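Local coordinates for protein Nsp15 (Middle East respiratory syndrome-related coronavirus, PDB 5YVD) that acts as a viral endoribonuclease, probably cutting RNA at uridylates, and assembles from six copies of the chain, at residues C41-K46 / E56-R61; N74-I79 / L175-N180; E207-S212 / I219-L224; G235-T240 / I277-T282. All coordinates share one frame; numbering follows the deposited sequence.

Contact 1 of 4, residues C41-K46 / E56-R61; sequences CMFENK and ELYAKR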
loop_
_atom_site.group_PDB
_atom_site.type_symbol
_atom_site.label_atom_id
_atom_site.label_comp_id
_atom_site.label_asym_id
_atom_site.label_seq_id
_atom_site.Cartn_x
_atom_site.Cartn_y
_atom_site.Cartn_z
ATOM N N CYS A 41 -10.970 -14.168 1.522
ATOM C CA CYS A 41 -9.538 -14.146 1.271
ATOM C C CYS A 41 -8.990 -15.515 0.925
ATOM O O CYS A 41 -9.130 -16.433 1.717
ATOM C CB CYS A 41 -8.818 -13.650 2.522
ATOM S SG CYS A 41 -7.117 -13.208 2.192
ATOM N N MET A 42 -8.356 -15.633 -0.243
ATOM C CA MET A 42 -7.744 -16.877 -0.710
ATOM C C MET A 42 -6.213 -16.867 -0.686
ATOM O O MET A 42 -5.591 -17.888 -0.983
ATOM C CB MET A 42 -8.082 -17.117 -2.157
ATOM C CG MET A 42 -9.475 -17.597 -2.482
ATOM S SD MET A 42 -9.404 -18.123 -4.207
ATOM C CE MET A 42 -9.199 -16.573 -5.053
ATOM N N PHE A 43 -5.577 -15.737 -0.399
ATOM C CA PHE A 43 -4.119 -15.714 -0.473
ATOM C C PHE A 43 -3.532 -14.461 0.169
ATOM O O PHE A 43 -4.131 -13.377 0.117
ATOM C CB PHE A 43 -3.689 -15.828 -1.936
ATOM C CG PHE A 43 -2.211 -15.920 -2.132
ATOM C CD1 PHE A 43 -1.548 -17.102 -1.871
ATOM C CD2 PHE A 43 -1.487 -14.826 -2.610
ATOM C CE1 PHE A 43 -0.175 -17.201 -2.069
ATOM C CE2 PHE A 43 -0.120 -14.907 -2.796
ATOM C CZ PHE A 43 0.539 -16.102 -2.529
ATOM N N GLU A 44 -2.352 -14.632 0.766
ATOM C CA GLU A 44 -1.639 -13.560 1.474
ATOM C C GLU A 44 -0.189 -13.536 0.945
ATOM O O GLU A 44 0.653 -14.402 1.261
ATOM C CB GLU A 44 -1.714 -13.784 2.992
ATOM C CG GLU A 44 -1.548 -12.538 3.867
ATOM C CD GLU A 44 -2.361 -12.604 5.167
ATOM O OE1 GLU A 44 -3.602 -12.712 5.063
ATOM O OE2 GLU A 44 -1.772 -12.533 6.278
ATOM N N ASN A 45 0.075 -12.558 0.093
ATOM C CA ASN A 45 1.352 -12.424 -0.537
ATOM C C ASN A 45 2.417 -12.131 0.475
ATOM O O ASN A 45 2.358 -11.089 1.122
ATOM C CB ASN A 45 1.303 -11.258 -1.518
ATOM C CG ASN A 45 2.526 -11.178 -2.379
ATOM O OD1 ASN A 45 3.413 -12.026 -2.308
ATOM N ND2 ASN A 45 2.568 -10.171 -3.232
ATOM N N LYS A 46 3.413 -13.011 0.587
ATOM C CA LYS A 46 4.625 -12.707 1.371
ATOM C C LYS A 46 5.871 -12.637 0.501
ATOM O O LYS A 46 6.981 -12.764 0.985
ATOM C CB LYS A 46 4.822 -13.754 2.461
ATOM C CG LYS A 46 3.573 -14.071 3.266
ATOM C CD LYS A 46 3.003 -12.830 3.919
ATOM C CE LYS A 46 2.165 -13.195 5.129
ATOM N NZ LYS A 46 2.029 -12.004 6.017
ATOM N N GLU A 56 -0.336 -17.200 -8.412
ATOM C CA GLU A 56 -0.343 -18.169 -9.526
ATOM C C GLU A 56 0.745 -19.232 -9.292
ATOM O O GLU A 56 0.518 -20.424 -9.447
ATOM C CB GLU A 56 -0.165 -17.447 -10.878
ATOM C CG GLU A 56 -0.077 -18.354 -12.105
ATOM C CD GLU A 56 0.123 -17.615 -13.433
ATOM O OE1 GLU A 56 -0.380 -16.477 -13.563
ATOM O OE2 GLU A 56 0.768 -18.179 -14.363
ATOM N N LEU A 57 1.921 -18.787 -8.877
ATOM C CA LEU A 57 3.019 -19.696 -8.640
ATOM C C LEU A 57 2.701 -20.608 -7.489
ATOM O O LEU A 57 2.977 -21.804 -7.530
ATOM C CB LEU A 57 4.266 -18.913 -8.329
ATOM C CG LEU A 57 4.830 -18.108 -9.495
ATOM C CD1 LEU A 57 6.114 -17.387 -9.119
ATOM C CD2 LEU A 57 5.052 -19.014 -10.696
ATOM N N TYR A 58 2.118 -20.028 -6.448
ATOM C CA TYR A 58 1.489 -20.822 -5.405
ATOM C C TYR A 58 0.557 -21.900 -5.968
ATOM O O TYR A 58 0.721 -23.077 -5.672
ATOM C CB TYR A 58 0.716 -19.934 -4.451
ATOM C CG TYR A 58 -0.009 -20.718 -3.407
ATOM C CD1 TYR A 58 -1.409 -20.714 -3.337
ATOM C CD2 TYR A 58 0.691 -21.488 -2.507
ATOM C CE1 TYR A 58 -2.075 -21.453 -2.388
ATOM C CE2 TYR A 58 0.036 -22.232 -1.556
ATOM C CZ TYR A 58 -1.335 -22.212 -1.503
ATOM O OH TYR A 58 -1.936 -22.950 -0.532
ATOM N N ALA A 59 -0.420 -21.513 -6.771
ATOM C CA ALA A 59 -1.368 -22.506 -7.287
ATOM C C ALA A 59 -0.722 -23.537 -8.190
ATOM O O ALA A 59 -1.198 -24.663 -8.282
ATOM C CB ALA A 59 -2.514 -21.841 -8.023
ATOM N N LYS A 60 0.354 -23.164 -8.839
ATOM C CA LYS A 60 1.037 -24.045 -9.734
ATOM C C LYS A 60 2.116 -24.828 -9.028
ATOM O O LYS A 60 2.782 -25.619 -9.622
ATOM C CB LYS A 60 1.587 -23.244 -10.897
ATOM C CG LYS A 60 0.584 -23.046 -12.005
ATOM C CD LYS A 60 0.818 -21.783 -12.784
ATOM C CE LYS A 60 0.143 -21.817 -14.133
ATOM N NZ LYS A 60 0.961 -21.163 -15.174
ATOM N N ARG A 61 2.272 -24.613 -7.739
ATOM C CA ARG A 61 3.256 -25.333 -6.953
ATOM C C ARG A 61 3.250 -26.775 -7.318
ATOM O O ARG A 61 2.231 -27.312 -7.625
ATOM C CB ARG A 61 2.979 -25.157 -5.469
ATOM C CG ARG A 61 2.213 -26.275 -4.805
ATOM C CD ARG A 61 1.563 -25.835 -3.510
ATOM N NE ARG A 61 0.290 -25.230 -3.799
ATOM C CZ ARG A 61 -0.836 -25.479 -3.160
ATOM N NH1 ARG A 61 -0.880 -26.297 -2.145
ATOM N NH2 ARG A 61 -1.926 -24.879 -3.548
#
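Phe43 of strand 38-44 and Tyr58 of helix 51-59 are the two residues that touch here. Walking along 41-46, Met42 comes first, but it turns to other partners: helix 2-12, Phe55 and Leu266 of a second subunit. Phe43 follows and points at the helix. Its CG stands opposite the backbone N (chi1 -176°), which carries the ring out from the strand to Tyr58. One side of the ring does the touching. Phe43 CE1 lies 3.7 Å from Tyr58 CB, and Phe43 CD1 lies 3.9 Å from Tyr58 CD1. The two side chains slide past each other in opposite directions. Their rings meet obliquely, with centroids 5.5 Å apart and planes at 34°. The contact is purely apolar and both residues are buried. From the other side of the Tyr58 ring plane comes Arg61, whose NH2 sits 3.4 Å above that ring. Arg61 NE also bonds Tyr58 O at 2.9 Å, and Arg61 N reaches the same oxygen from the opposite face of the carbonyl plane. The guanidinium is thereby held over that ring face, offset toward the rim. The Tyr58 hydroxyl bonds Glu263 of the second subunit. Asn45 bonds Thr47 N, Leu49 O and Thr51 OG1 through its amide, and ties the loop that leads into the helix. The whole is strand-on-helix packing at a subunit interface, within the N-terminal oligomerisation domain of Nsp15.

Contact 2 of 4, residues N74-I79 / L175-N180; sequences NLQADI and LYKKVN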
loop_
_atom_site.group_PDB
_atom_site.type_symbol
_atom_site.label_atom_id
_atom_site.label_comp_id
_atom_site.label_asym_id
_atom_site.label_seq_id
_atom_site.Cartn_x
_atom_site.Cartn_y
_atom_site.Cartn_z
ATOM N N ASN A 74 22.738 -25.772 -1.947
ATOM C CA ASN A 74 24.131 -26.163 -1.847
ATOM C C ASN A 74 24.708 -26.766 -3.155
ATOM O O ASN A 74 25.920 -26.697 -3.377
ATOM C CB ASN A 74 24.330 -27.131 -0.673
ATOM C CG ASN A 74 24.080 -26.481 0.687
ATOM O OD1 ASN A 74 23.793 -25.281 0.783
ATOM N ND2 ASN A 74 24.166 -27.285 1.744
ATOM N N LEU A 75 23.855 -27.367 -3.999
ATOM C CA LEU A 75 24.251 -27.754 -5.359
ATOM C C LEU A 75 24.196 -26.563 -6.317
ATOM O O LEU A 75 24.452 -26.710 -7.516
ATOM C CB LEU A 75 23.342 -28.851 -5.904
ATOM C CG LEU A 75 23.204 -30.174 -5.148
ATOM C CD1 LEU A 75 22.350 -31.115 -5.972
ATOM C CD2 LEU A 75 24.562 -30.794 -4.841
ATOM N N GLN A 76 23.859 -25.396 -5.782
ATOM C CA GLN A 76 23.700 -24.159 -6.537
ATOM C C GLN A 76 22.672 -24.255 -7.655
ATOM O O GLN A 76 22.936 -23.870 -8.802
ATOM C CB GLN A 76 25.029 -23.668 -7.093
ATOM C CG GLN A 76 26.066 -23.330 -6.041
ATOM C CD GLN A 76 27.479 -23.481 -6.575
ATOM O OE1 GLN A 76 27.774 -24.396 -7.362
ATOM N NE2 GLN A 76 28.358 -22.587 -6.158
ATOM N N ALA A 77 21.494 -24.751 -7.311
ATOM C CA ALA A 77 20.377 -24.753 -8.250
ATOM C C ALA A 77 19.759 -23.360 -8.301
ATOM O O ALA A 77 19.237 -22.881 -7.306
ATOM C CB ALA A 77 19.342 -25.774 -7.838
ATOM N N ASP A 78 19.826 -22.725 -9.468
ATOM C CA ASP A 78 19.323 -21.365 -9.656
ATOM C C ASP A 78 17.816 -21.324 -9.995
ATOM O O ASP A 78 17.117 -20.420 -9.572
ATOM C CB ASP A 78 20.153 -20.632 -10.741
ATOM C CG ASP A 78 21.674 -20.605 -10.419
ATOM O OD1 ASP A 78 22.165 -19.707 -9.693
ATOM O OD2 ASP A 78 22.389 -21.493 -10.917
ATOM N N ILE A 79 17.310 -22.313 -10.723
ATOM C CA ILE A 79 15.923 -22.275 -11.238
ATOM C C ILE A 79 15.429 -23.694 -11.584
ATOM O O ILE A 79 16.247 -24.620 -11.734
ATOM C CB ILE A 79 15.886 -21.344 -12.460
ATOM C CG1 ILE A 79 14.485 -21.195 -13.037
ATOM C CG2 ILE A 79 16.834 -21.833 -13.540
ATOM C CD1 ILE A 79 14.383 -19.995 -13.965
ATOM N N LEU A 175 20.679 -37.866 -7.190
ATOM C CA LEU A 175 20.903 -36.484 -7.530
ATOM C C LEU A 175 22.127 -36.355 -8.400
ATOM O O LEU A 175 23.206 -36.822 -8.022
ATOM C CB LEU A 175 21.151 -35.721 -6.238
ATOM C CG LEU A 175 19.904 -35.609 -5.360
ATOM C CD1 LEU A 175 20.302 -35.505 -3.903
ATOM C CD2 LEU A 175 19.051 -34.417 -5.774
ATOM N N TYR A 176 21.976 -35.719 -9.557
ATOM C CA TYR A 176 23.089 -35.604 -10.498
ATOM C C TYR A 176 23.395 -34.154 -10.751
ATOM O O TYR A 176 22.523 -33.303 -10.699
ATOM C CB TYR A 176 22.770 -36.327 -11.810
ATOM C CG TYR A 176 22.431 -37.779 -11.594
ATOM C CD1 TYR A 176 23.369 -38.769 -11.838
ATOM C CD2 TYR A 176 21.198 -38.164 -11.107
ATOM C CE1 TYR A 176 23.092 -40.112 -11.613
ATOM C CE2 TYR A 176 20.907 -39.507 -10.882
ATOM C CZ TYR A 176 21.866 -40.480 -11.140
ATOM O OH TYR A 176 21.609 -41.822 -10.949
ATOM N N LYS A 177 24.655 -33.872 -11.000
ATOM C CA LYS A 177 25.047 -32.531 -11.370
ATOM C C LYS A 177 25.981 -32.596 -12.553
ATOM O O LYS A 177 26.858 -33.463 -12.616
ATOM C CB LYS A 177 25.716 -31.817 -10.191
ATOM C CG LYS A 177 26.047 -30.380 -10.493
ATOM C CD LYS A 177 26.409 -29.602 -9.250
ATOM C CE LYS A 177 26.528 -28.117 -9.558
ATOM N NZ LYS A 177 27.351 -27.413 -8.545
ATOM N N LYS A 178 25.772 -31.685 -13.494
ATOM C CA LYS A 178 26.635 -31.534 -14.662
ATOM C C LYS A 178 27.229 -30.126 -14.699
ATOM O O LYS A 178 26.548 -29.144 -14.395
ATOM C CB LYS A 178 25.829 -31.770 -15.940
ATOM C CG LYS A 178 25.877 -33.202 -16.433
ATOM C CD LYS A 178 24.859 -33.461 -17.520
ATOM C CE LYS A 178 25.212 -32.768 -18.822
ATOM N NZ LYS A 178 24.026 -32.749 -19.730
ATOM N N VAL A 179 28.502 -30.048 -15.065
ATOM C CA VAL A 179 29.188 -28.780 -15.276
ATOM C C VAL A 179 30.039 -28.940 -16.517
ATOM O O VAL A 179 30.905 -29.798 -16.542
ATOM C CB VAL A 179 30.103 -28.423 -14.076
ATOM C CG1 VAL A 179 31.019 -27.242 -14.405
ATOM C CG2 VAL A 179 29.275 -28.136 -12.817
ATOM N N ASN A 180 29.786 -28.125 -17.540
ATOM C CA ASN A 180 30.459 -28.224 -18.848
ATOM C C ASN A 180 30.091 -29.506 -19.565
ATOM O O ASN A 180 30.921 -30.109 -20.222
ATOM C CB ASN A 180 31.991 -28.122 -18.711
ATOM C CG ASN A 180 32.431 -26.796 -18.128
ATOM O OD1 ASN A 180 32.224 -25.745 -18.730
ATOM N ND2 ASN A 180 33.037 -26.834 -16.954
#
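Leu75 and Lys177 stand nearest in the backbone, 7.7 Å from CA to CA, where the end of helix 69-74 comes up against strand 174-178. Gln76 takes positive phi (57°) and closes the helix with a Schellman motif. Lys177 does the reaching. With chi1 at -176° and every later torsion extended, its chain runs straight to the helix end. Lys177 NZ makes two weak hydrogen bonds, to Leu75 O at 3.2 Å and to Gln76 OE1 at 3.3 Å. Gln76 crosses the lysine obliquely, and only its amide end comes near. A positive amine at the C-terminal end of a helix is probably favoured by the carbonyls gathered there. Apart from these polar ends, Leu75 and Leu175 each direct CB toward the opposing segment. Leu75 is buried and packs on Ile135 of strand 134-138, on Met148 of strand 148-149 and on Leu321. Leu175 rests on Ile137 and Met148. The helix end thus packs through Leu75 on strands 134-138 and 148-149 of the mixed sheet of the middle domain, with strand 174-178 between them.

Contact 3 of 4, residues E207-S212 / I219-L224; sequences EKDFLS and IKKYGL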
loop_
_atom_site.group_PDB
_atom_site.type_symbol
_atom_site.label_atom_id
_atom_site.label_comp_id
_atom_site.label_asym_id
_atom_site.label_seq_id
_atom_site.Cartn_x
_atom_site.Cartn_y
_atom_site.Cartn_z
ATOM N N GLU A 207 20.848 -40.710 20.644
ATOM C CA GLU A 207 19.954 -39.541 20.678
ATOM C C GLU A 207 18.876 -39.687 21.761
ATOM O O GLU A 207 18.567 -38.725 22.455
ATOM C CB GLU A 207 19.349 -39.247 19.291
ATOM C CG GLU A 207 20.411 -38.818 18.273
ATOM C CD GLU A 207 19.931 -37.851 17.183
ATOM O OE1 GLU A 207 18.836 -38.061 16.589
ATOM O OE2 GLU A 207 20.686 -36.885 16.898
ATOM N N LYS A 208 18.343 -40.896 21.933
ATOM C CA LYS A 208 17.298 -41.135 22.942
ATOM C C LYS A 208 17.816 -40.941 24.356
ATOM O O LYS A 208 17.151 -40.303 25.198
ATOM C CB LYS A 208 16.714 -42.545 22.822
ATOM C CG LYS A 208 15.885 -42.783 21.562
ATOM C CD LYS A 208 15.297 -44.196 21.562
ATOM C CE LYS A 208 15.058 -44.726 20.158
ATOM N NZ LYS A 208 13.607 -44.669 19.849
ATOM N N ASP A 209 18.988 -41.511 24.624
ATOM C CA ASP A 209 19.563 -41.383 25.936
ATOM C C ASP A 209 19.798 -39.887 26.186
ATOM O O ASP A 209 19.505 -39.364 27.267
ATOM C CB ASP A 209 20.872 -42.186 26.047
ATOM C CG ASP A 209 20.646 -43.705 26.127
ATOM O OD1 ASP A 209 19.492 -44.174 26.282
ATOM O OD2 ASP A 209 21.653 -44.434 26.059
ATOM N N PHE A 210 20.279 -39.192 25.159
ATOM C CA PHE A 210 20.607 -37.810 25.310
ATOM C C PHE A 210 19.414 -37.026 25.827
ATOM O O PHE A 210 19.547 -36.190 26.736
ATOM C CB PHE A 210 21.115 -37.196 24.009
ATOM C CG PHE A 210 21.519 -35.753 24.162
ATOM C CD1 PHE A 210 22.755 -35.414 24.670
ATOM C CD2 PHE A 210 20.646 -34.731 23.837
ATOM C CE1 PHE A 210 23.131 -34.075 24.822
ATOM C CE2 PHE A 210 21.005 -33.408 23.981
ATOM C CZ PHE A 210 22.257 -33.075 24.474
ATOM N N LEU A 211 18.249 -37.295 25.263
ATOM C CA LEU A 211 17.070 -36.509 25.596
ATOM C C LEU A 211 16.526 -36.793 26.971
ATOM O O LEU A 211 15.840 -35.933 27.512
ATOM C CB LEU A 211 15.956 -36.721 24.578
ATOM C CG LEU A 211 16.359 -36.267 23.190
ATOM C CD1 LEU A 211 15.261 -36.649 22.210
ATOM C CD2 LEU A 211 16.625 -34.775 23.222
ATOM N N SER A 212 16.830 -37.979 27.517
ATOM C CA SER A 212 16.314 -38.404 28.828
ATOM C C SER A 212 17.336 -38.430 29.948
ATOM O O SER A 212 16.963 -38.261 31.075
ATOM C CB SER A 212 15.679 -39.793 28.741
ATOM O OG SER A 212 16.674 -40.794 28.537
ATOM N N ILE A 219 27.558 -38.383 29.509
ATOM C CA ILE A 219 28.953 -38.120 29.216
ATOM C C ILE A 219 29.790 -39.366 29.501
ATOM O O ILE A 219 30.626 -39.774 28.673
ATOM C CB ILE A 219 29.493 -36.886 30.000
ATOM C CG1 ILE A 219 28.932 -35.588 29.397
ATOM C CG2 ILE A 219 31.016 -36.815 29.933
ATOM C CD1 ILE A 219 29.258 -34.341 30.179
ATOM N N LYS A 220 29.540 -39.982 30.654
ATOM C CA LYS A 220 30.310 -41.150 31.079
ATOM C C LYS A 220 29.928 -42.432 30.342
ATOM O O LYS A 220 30.799 -43.246 30.040
ATOM C CB LYS A 220 30.215 -41.333 32.592
ATOM C CG LYS A 220 30.921 -40.221 33.358
ATOM C CD LYS A 220 30.532 -40.207 34.831
ATOM C CE LYS A 220 31.303 -39.127 35.581
ATOM N NZ LYS A 220 30.927 -39.036 37.025
ATOM N N LYS A 221 28.647 -42.623 30.042
ATOM C CA LYS A 221 28.240 -43.770 29.238
ATOM C C LYS A 221 28.915 -43.853 27.866
ATOM O O LYS A 221 29.209 -44.958 27.379
ATOM C CB LYS A 221 26.746 -43.755 29.023
ATOM C CG LYS A 221 26.253 -44.776 28.014
ATOM C CD LYS A 221 24.811 -45.170 28.279
ATOM C CE LYS A 221 24.293 -46.060 27.156
ATOM N NZ LYS A 221 22.903 -46.515 27.411
ATOM N N TYR A 222 29.144 -42.699 27.236
ATOM C CA TYR A 222 29.650 -42.660 25.849
ATOM C C TYR A 222 31.108 -42.185 25.767
ATOM O O TYR A 222 31.631 -41.976 24.669
ATOM C CB TYR A 222 28.720 -41.813 24.957
ATOM C CG TYR A 222 27.370 -42.474 24.727
ATOM C CD1 TYR A 222 26.234 -42.043 25.405
ATOM C CD2 TYR A 222 27.237 -43.550 23.847
ATOM C CE1 TYR A 222 25.009 -42.665 25.220
ATOM C CE2 TYR A 222 26.013 -44.176 23.651
ATOM C CZ TYR A 222 24.903 -43.731 24.337
ATOM O OH TYR A 222 23.687 -44.351 24.180
ATOM N N GLY A 223 31.765 -42.041 26.922
ATOM C CA GLY A 223 33.189 -41.679 26.971
ATOM C C GLY A 223 33.497 -40.261 26.516
ATOM O O GLY A 223 34.552 -40.011 25.936
ATOM N N LEU A 224 32.613 -39.310 26.818
ATOM C CA LEU A 224 32.802 -37.939 26.320
ATOM C C LEU A 224 33.503 -36.981 27.291
ATOM O O LEU A 224 33.520 -35.783 27.084
ATOM C CB LEU A 224 31.461 -37.355 25.857
ATOM C CG LEU A 224 30.793 -38.138 24.718
ATOM C CD1 LEU A 224 29.355 -37.656 24.574
ATOM C CD2 LEU A 224 31.541 -38.013 23.394
#
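Asp209 of helix 205-212 meets both Lys221 and Tyr222 at the end of helix 215-221. Its CB points to that helix and lies 4.0 Å from Tyr222 OH. A chi1 of -74° sets CG beside the backbone N and aims the carboxylate across the gap. Asp209 CG is 3.7 Å from Tyr222 OH. At the tip, Asp209 OD2 takes two donors. Tyr222 OH gives its proton to Asp209 OD2 at 2.8 Å, coming from above the carboxylate plane, 36° out of it. Lys221 NZ forms a salt bridge with Asp209 OD2, also at 2.8 Å, from the syn side and 29° out of the plane. The two donors come from opposite faces, so one oxygen is gripped from above and below. Such a pair of donors would probably favour the charged form of the acid. The two helices follow each other in the uridylate-specific endoribonuclease domain, joined by a short turn, and this bond set ties the middle of the first to the end of the second. Both donors cross the aspartate at about a right angle. The lysine chain is extended throughout, and Lys221 CE passes 3.3 Å from Asp209 OD2. The tyrosine ring meets that oxygen at its edge. Lys221 CG lies 3.7 Å above one face of the Tyr222 ring, offset toward the rim. Tyr222 is the first residue to depart from helical backbone angles. The Tyr222 ring also meets that of Phe218, and the backbone oxygen of Tyr222 bonds Lys304. Phe210 packs on helix 248-255 and meets Phe218 edge-to-face.

Contact 4 of 4, residues G235-T240 / I277-T282; sequences GDFSHT and ITETNT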
loop_
_atom_site.group_PDB
_atom_site.type_symbol
_atom_site.label_atom_id
_atom_site.label_comp_id
_atom_site.label_asym_id
_atom_site.label_seq_id
_atom_site.Cartn_x
_atom_site.Cartn_y
_atom_site.Cartn_z
ATOM N N GLY A 235 24.926 -26.925 26.554
ATOM C CA GLY A 235 24.884 -25.467 26.653
ATOM C C GLY A 235 25.193 -25.049 28.069
ATOM O O GLY A 235 24.854 -25.747 29.006
ATOM N N ASP A 236 25.861 -23.908 28.204
ATOM C CA ASP A 236 26.150 -23.265 29.483
ATOM C C ASP A 236 25.365 -21.940 29.571
ATOM O O ASP A 236 25.556 -21.026 28.746
ATOM C CB ASP A 236 27.638 -23.009 29.555
ATOM C CG ASP A 236 28.063 -22.358 30.823
ATOM O OD1 ASP A 236 27.228 -22.036 31.702
ATOM O OD2 ASP A 236 29.284 -22.163 30.921
ATOM N N PHE A 237 24.482 -21.869 30.570
ATOM C CA PHE A 237 23.597 -20.732 30.814
ATOM C C PHE A 237 23.928 -20.039 32.137
ATOM O O PHE A 237 23.102 -19.281 32.656
ATOM C CB PHE A 237 22.143 -21.225 30.810
ATOM C CG PHE A 237 21.844 -22.145 29.663
ATOM C CD1 PHE A 237 21.411 -21.629 28.440
ATOM C CD2 PHE A 237 22.065 -23.509 29.775
ATOM C CE1 PHE A 237 21.185 -22.462 27.358
ATOM C CE2 PHE A 237 21.838 -24.347 28.703
ATOM C CZ PHE A 237 21.399 -23.827 27.490
ATOM N N SER A 238 25.138 -20.287 32.667
ATOM C CA SER A 238 25.609 -19.655 33.919
ATOM C C SER A 238 26.216 -18.240 33.725
ATOM O O SER A 238 26.402 -17.515 34.690
ATOM C CB SER A 238 26.648 -20.537 34.607
ATOM O OG SER A 238 27.885 -20.450 33.895
ATOM N N HIS A 239 26.504 -17.855 32.488
ATOM C CA HIS A 239 27.208 -16.608 32.204
ATOM C C HIS A 239 26.356 -15.598 31.455
ATOM O O HIS A 239 25.314 -15.934 30.869
ATOM C CB HIS A 239 28.455 -16.898 31.387
ATOM C CG HIS A 239 29.501 -17.592 32.172
ATOM N ND1 HIS A 239 29.714 -18.950 32.086
ATOM C CD2 HIS A 239 30.344 -17.129 33.122
ATOM C CE1 HIS A 239 30.672 -19.289 32.929
ATOM N NE2 HIS A 239 31.073 -18.202 33.566
ATOM N N THR A 240 26.826 -14.354 31.483
ATOM C CA THR A 240 26.144 -13.259 30.824
ATOM C C THR A 240 25.956 -13.575 29.327
ATOM O O THR A 240 24.915 -13.250 28.741
ATOM C CB THR A 240 26.854 -11.896 31.063
ATOM O OG1 THR A 240 26.209 -10.888 30.295
ATOM C CG2 THR A 240 28.344 -11.909 30.649
ATOM N N ILE A 277 19.452 -16.158 21.037
ATOM C CA ILE A 277 18.859 -16.935 22.112
ATOM C C ILE A 277 19.035 -16.304 23.473
ATOM O O ILE A 277 20.086 -15.748 23.808
ATOM C CB ILE A 277 19.411 -18.372 22.190
ATOM C CG1 ILE A 277 19.686 -18.915 20.795
ATOM C CG2 ILE A 277 18.427 -19.284 22.935
ATOM C CD1 ILE A 277 19.941 -20.408 20.779
ATOM N N THR A 278 17.986 -16.447 24.267
ATOM C CA THR A 278 17.958 -15.932 25.617
ATOM C C THR A 278 17.391 -17.007 26.531
ATOM O O THR A 278 16.470 -17.718 26.153
ATOM C CB THR A 278 17.086 -14.661 25.672
ATOM O OG1 THR A 278 17.396 -13.824 24.551
ATOM C CG2 THR A 278 17.306 -13.885 26.964
ATOM N N GLU A 279 17.969 -17.152 27.719
ATOM C CA GLU A 279 17.461 -18.086 28.734
ATOM C C GLU A 279 16.777 -17.242 29.796
ATOM O O GLU A 279 17.345 -16.252 30.270
ATOM C CB GLU A 279 18.598 -18.898 29.336
ATOM C CG GLU A 279 18.176 -20.196 30.004
ATOM C CD GLU A 279 17.784 -20.070 31.475
ATOM O OE1 GLU A 279 17.803 -18.958 32.062
ATOM O OE2 GLU A 279 17.441 -21.117 32.060
ATOM N N THR A 280 15.563 -17.630 30.174
ATOM C CA THR A 280 14.691 -16.743 30.965
ATOM C C THR A 280 14.802 -16.887 32.503
ATOM O O THR A 280 14.107 -16.178 33.252
ATOM C CB THR A 280 13.224 -16.857 30.486
ATOM O OG1 THR A 280 12.770 -18.223 30.563
ATOM C CG2 THR A 280 13.111 -16.365 29.043
ATOM N N ASN A 281 15.686 -17.764 32.985
ATOM C CA ASN A 281 16.049 -17.732 34.393
ATOM C C ASN A 281 17.299 -16.912 34.626
ATOM O O ASN A 281 17.375 -16.119 35.551
ATOM C CB ASN A 281 16.304 -19.126 34.932
ATOM C CG ASN A 281 15.089 -20.006 34.874
ATOM O OD1 ASN A 281 13.963 -19.570 35.112
ATOM N ND2 ASN A 281 15.308 -21.260 34.545
ATOM N N THR A 282 18.295 -17.115 33.786
ATOM C CA THR A 282 19.618 -16.576 34.033
ATOM C C THR A 282 19.888 -15.321 33.215
ATOM O O THR A 282 20.909 -14.653 33.382
ATOM C CB THR A 282 20.646 -17.612 33.608
ATOM O OG1 THR A 282 20.649 -17.688 32.186
ATOM C CG2 THR A 282 20.289 -18.981 34.188
#
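Phe237 touches Thr282 through its backbone and Glu279 through its ring. Thr282 OG1 lies 3.0 Å from Phe237 O. Its proton may go there or to Glu279 OE1, which is 3.1 Å from Thr282 OG1. On the ring side, Phe237 CD1 lies 3.9 Å from Glu279 CG. The two side chains cross at about a right angle. The next shell fixes these groups. The Glu279 chain bends at chi2 (-88°), which leaves CB and CG against the ring and brings the carboxylate back over the turn that follows the strand. There Glu279 OE1 accepts from Thr282 N at 2.6 Å, nearly in line with its C-O bond. Asn281 N reaches the same oxygen from above the carboxylate plane. Two backbone N-H groups therefore hold the acid in place, and it in turn holds the turn. Thr282 OG1 is also bonded by Ala284 N. On the other side, Asp236 OD1 accepts from Ser238 N at 2.9 Å and from Ser238 OG at 2.8 Å. The first of these makes an Asx turn, which shapes the backbone around Phe237. Further out, Arg254 forms a cation-pi contact with Phe237 and a salt bridge with Glu279 OE2, an atom whose position is less certain, so it serves both segments. Thr278 bonds Asn157 of a third subunit. The arrangement joins an Asx turn, in the loop after helix 229-234, to the turn between antiparallel strands 273-279 and 285-291 in the endoribonuclease domain.

In the fold
The four contacts follow one another along the chain and none touches another. Contact 1 belongs to the oligomerisation domain, contact 2 to the middle domain, and contacts 3 and 4 to the endoribonuclease domain. Contacts 3 and 4 come closest, about 7 Å between nearest atoms; helix 229-234, which leads into 235-240, also packs against both segments of contact 3. Contacts 1 and 4 are buried and border other subunits. Contact 1 is apolar across its segments; contact 4 joins ring packing to a threonine hydroxyl near a backbone carbonyl. Contact 2 is partly buried and weakly polar. Contact 3, at the surface, rests on a salt bridge and a tyrosine hydrogen bond to one carboxylate oxygen.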